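Ribonucleoside-diphosphate reductase (Pseudomonas aeruginosa, PDB 5IM3) probably catalyses the reduction of ribonucleoside diphosphates to deoxyribonucleoside diphosphates for DNA synthesis and binds the allosteric effector dATP. Local coordinates at residues Trp858-Ala863 with Leu876-Ala881. Sequence-based numbering, arbitrary orientation.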
ATOM      1  N   TRP A 858      -9.008 -28.828 -14.664  1.00 61.31           N
ATOM      2  CA  TRP A 858      -8.743 -30.235 -14.952  1.00 59.54           C
ATOM      3  C   TRP A 858      -8.935 -31.097 -13.710  1.00 55.84           C
ATOM      4  O   TRP A 858      -9.500 -32.193 -13.789  1.00 54.79           O
ATOM      5  CB  TRP A 858      -7.327 -30.408 -15.503  1.00 56.92           C
ATOM      6  CG  TRP A 858      -7.079 -29.686 -16.786  1.00 60.31           C
ATOM      7  CD1 TRP A 858      -6.302 -28.580 -16.964  1.00 59.00           C
ATOM      8  CD2 TRP A 858      -7.601 -30.020 -18.081  1.00 61.43           C
ATOM      9  NE1 TRP A 858      -6.312 -28.202 -18.282  1.00 61.79           N
ATOM     10  CE2 TRP A 858      -7.103 -29.069 -18.989  1.00 62.58           C
ATOM     11  CE3 TRP A 858      -8.445 -31.030 -18.556  1.00 62.35           C
ATOM     12  CZ2 TRP A 858      -7.417 -29.096 -20.347  1.00 67.42           C
ATOM     13  CZ3 TRP A 858      -8.758 -31.052 -19.904  1.00 65.91           C
ATOM     14  CH2 TRP A 858      -8.243 -30.093 -20.784  1.00 68.16           C
ATOM     15  N   ILE A 859      -8.472 -30.616 -12.554  1.00 58.11           N
ATOM     16  CA  ILE A 859      -8.578 -31.390 -11.320  1.00 56.89           C
ATOM     17  C   ILE A 859     -10.034 -31.508 -10.888  1.00 58.38           C
ATOM     18  O   ILE A 859     -10.459 -32.544 -10.361  1.00 58.35           O
ATOM     19  CB  ILE A 859      -7.711 -30.751 -10.218  1.00 56.21           C
ATOM     20  CG1 ILE A 859      -6.283 -30.510 -10.719  1.00 57.68           C
ATOM     21  CG2 ILE A 859      -7.686 -31.627  -8.974  1.00 54.65           C
ATOM     22  CD1 ILE A 859      -5.579 -31.754 -11.203  1.00 57.00           C
ATOM     23  N   VAL A 860     -10.820 -30.448 -11.091  1.00 55.24           N
ATOM     24  CA  VAL A 860     -12.227 -30.478 -10.709  1.00 55.99           C
ATOM     25  C   VAL A 860     -13.009 -31.408 -11.627  1.00 58.83           C
ATOM     26  O   VAL A 860     -13.782 -32.257 -11.164  1.00 56.75           O
ATOM     27  CB  VAL A 860     -12.810 -29.053 -10.719  1.00 56.32           C
ATOM     28  CG1 VAL A 860     -14.320 -29.084 -10.512  1.00 56.25           C
ATOM     29  CG2 VAL A 860     -12.140 -28.203  -9.652  1.00 53.90           C
ATOM     30  N   GLU A 861     -12.833 -31.254 -12.943  1.00 63.38           N
ATOM     31  CA  GLU A 861     -13.572 -32.082 -13.892  1.00 67.13           C
ATOM     32  C   GLU A 861     -13.230 -33.556 -13.723  1.00 65.30           C
ATOM     33  O   GLU A 861     -14.103 -34.422 -13.845  1.00 66.06           O
ATOM     34  CB  GLU A 861     -13.283 -31.631 -15.323  1.00 73.34           C
ATOM     35  CG  GLU A 861     -14.316 -30.673 -15.891  1.00 78.06           C
ATOM     36  CD  GLU A 861     -15.676 -31.322 -16.064  1.00 81.96           C
ATOM     37  OE1 GLU A 861     -15.747 -32.571 -16.044  1.00 82.26           O
ATOM     38  OE2 GLU A 861     -16.673 -30.584 -16.213  1.00 85.35           O
ATOM     39  N   ALA A 862     -11.959 -33.859 -13.452  1.00 57.20           N
ATOM     40  CA  ALA A 862     -11.569 -35.240 -13.196  1.00 55.81           C
ATOM     41  C   ALA A 862     -12.262 -35.774 -11.951  1.00 55.40           C
ATOM     42  O   ALA A 862     -12.817 -36.879 -11.956  1.00 56.86           O
ATOM     43  CB  ALA A 862     -10.052 -35.333 -13.047  1.00 55.01           C
ATOM     44  N   ALA A 863     -12.241 -34.994 -10.867  1.00 54.52           N
ATOM     45  CA  ALA A 863     -12.917 -35.412  -9.646  1.00 51.50           C
ATOM     46  C   ALA A 863     -14.416 -35.551  -9.875  1.00 52.08           C
ATOM     47  O   ALA A 863     -15.054 -36.455  -9.325  1.00 53.77           O
ATOM     48  CB  ALA A 863     -12.630 -34.417  -8.525  1.00 49.97           C
ATOM     49  N   LEU A 876     -10.129 -33.841  -1.988  1.00 45.82           N
ATOM     50  CA  LEU A 876      -9.752 -33.102  -3.189  1.00 47.73           C
ATOM     51  C   LEU A 876      -9.048 -31.810  -2.793  1.00 47.98           C
ATOM     52  O   LEU A 876      -9.702 -30.807  -2.493  1.00 47.26           O
ATOM     53  CB  LEU A 876     -10.976 -32.809  -4.047  1.00 48.18           C
ATOM     54  CG  LEU A 876     -10.676 -32.180  -5.408  1.00 51.43           C
ATOM     55  CD1 LEU A 876      -9.862 -33.133  -6.276  1.00 50.25           C
ATOM     56  CD2 LEU A 876     -11.967 -31.787  -6.103  1.00 52.04           C
ATOM     57  N   ASN A 877      -7.720 -31.828  -2.804  1.00 49.50           N
ATOM     58  CA  ASN A 877      -6.955 -30.599  -2.675  1.00 50.77           C
ATOM     59  C   ASN A 877      -6.970 -29.845  -3.996  1.00 50.19           C
ATOM     60  O   ASN A 877      -6.917 -30.447  -5.072  1.00 49.76           O
ATOM     61  CB  ASN A 877      -5.521 -30.900  -2.254  1.00 52.10           C
ATOM     62  CG  ASN A 877      -5.437 -31.464  -0.857  1.00 53.91           C
ATOM     63  OD1 ASN A 877      -6.155 -31.032   0.044  1.00 53.85           O
ATOM     64  ND2 ASN A 877      -4.569 -32.448  -0.672  1.00 55.47           N
ATOM     65  N   LEU A 878      -7.068 -28.525  -3.914  1.00 47.83           N
ATOM     66  CA  LEU A 878      -7.073 -27.673  -5.092  1.00 48.15           C
ATOM     67  C   LEU A 878      -5.890 -26.721  -5.037  1.00 49.57           C
ATOM     68  O   LEU A 878      -5.572 -26.165  -3.980  1.00 49.07           O
ATOM     69  CB  LEU A 878      -8.382 -26.892  -5.208  1.00 49.67           C
ATOM     70  CG  LEU A 878      -9.619 -27.730  -5.547  1.00 48.68           C
ATOM     71  CD1 LEU A 878     -10.843 -26.840  -5.622  1.00 50.88           C
ATOM     72  CD2 LEU A 878      -9.444 -28.486  -6.857  1.00 50.48           C
ATOM     73  N   TYR A 879      -5.237 -26.555  -6.184  1.00 52.00           N
ATOM     74  CA  TYR A 879      -4.054 -25.718  -6.314  1.00 53.46           C
ATOM     75  C   TYR A 879      -4.380 -24.578  -7.265  1.00 53.57           C
ATOM     76  O   TYR A 879      -4.819 -24.812  -8.394  1.00 53.92           O
ATOM     77  CB  TYR A 879      -2.866 -26.536  -6.819  1.00 53.43           C
ATOM     78  CG  TYR A 879      -2.566 -27.725  -5.941  1.00 51.76           C
ATOM     79  CD1 TYR A 879      -3.246 -28.924  -6.108  1.00 52.11           C
ATOM     80  CD2 TYR A 879      -1.615 -27.645  -4.935  1.00 52.28           C
ATOM     81  CE1 TYR A 879      -2.981 -30.012  -5.301  1.00 51.20           C
ATOM     82  CE2 TYR A 879      -1.342 -28.729  -4.126  1.00 52.01           C
ATOM     83  CZ  TYR A 879      -2.028 -29.907  -4.311  1.00 51.94           C
ATOM     84  OH  TYR A 879      -1.756 -30.983  -3.500  1.00 54.97           O
ATOM     85  N   ILE A 880      -4.179 -23.349  -6.804  1.00 52.15           N
ATOM     86  CA  ILE A 880      -4.552 -22.163  -7.559  1.00 52.55           C
ATOM     87  C   ILE A 880      -3.393 -21.183  -7.492  1.00 53.99           C
ATOM     88  O   ILE A 880      -3.078 -20.660  -6.415  1.00 53.23           O
ATOM     89  CB  ILE A 880      -5.839 -21.519  -7.029  1.00 55.36           C
ATOM     90  CG1 ILE A 880      -7.008 -22.501  -7.174  1.00 53.95           C
ATOM     91  CG2 ILE A 880      -6.113 -20.211  -7.770  1.00 56.80           C
ATOM     92  CD1 ILE A 880      -8.338 -21.967  -6.691  1.00 54.83           C
ATOM     93  N   ALA A 881      -2.758 -20.940  -8.632  1.00 59.00           N
ATOM     94  CA  ALA A 881      -1.822 -19.838  -8.769  1.00 62.56           C
ATOM     95  C   ALA A 881      -2.555 -18.627  -9.331  1.00 66.39           C
ATOM     96  O   ALA A 881      -3.578 -18.756 -10.011  1.00 65.87           O
ATOM     97  CB  ALA A 881      -0.652 -20.224  -9.674  1.00 62.95           C
TER
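Ile859 and Leu876 meet through one methyl each, CG2 of Ile859 lying 3.8 Å from CD1 of Leu876, and the two side chains run at a slant to one another instead of lying alongside. The first torsion of Ile859 (chi1 -51°) swings CG2 opposite the backbone N, and it is this branch that reaches the other segment. The same methyl approaches CD2 of Leu878 at 4.2 Å, so it touches the ends of both leucines. Leu876 divides its fork between two helical residues one turn apart: CD2 rests 3.6 Å from CB of Ala863, while CD1 touches both that CB, at 3.8 Å, and Ile859. The two helical residues are linked by the i to i+4 hydrogen bond from Ala863 N to Ile859 O (3.1 Å). In Leu878 the CA–CB bond is not aimed at the helix; chi1 of -69° and an extended chi2 of 180° carry CD2 to within 3.9 Å of Val860 CG2, the branch of Val860 beside its backbone N.

Helix 856-866 thereby packs on the first residue of strand 878-881 and the loop residues just before it, in the C-terminal part of the ribonucleotide reductase barrel domain. That strand pairs in parallel with strand 906-909, and helix 885-897 lies in the connection, a beta-alpha-beta unit against whose first strand helix 856-866 packs. Backbone hydrogen bonds between Leu878 and both Tyr905 and Arg907 tie the leucine into this two-stranded sheet.

The side-chain contacts between the two segments are all apolar; the same Ile859 methyl also lies 4.1 Å from Asn877 O. Five of the six touching residues are buried, with 214 Å² of surface hidden in total. Leu900, in the loop that leads to strand 906-909, also touches Ala863 and Leu876, while Tyr892 of helix 885-897 packs on Leu878.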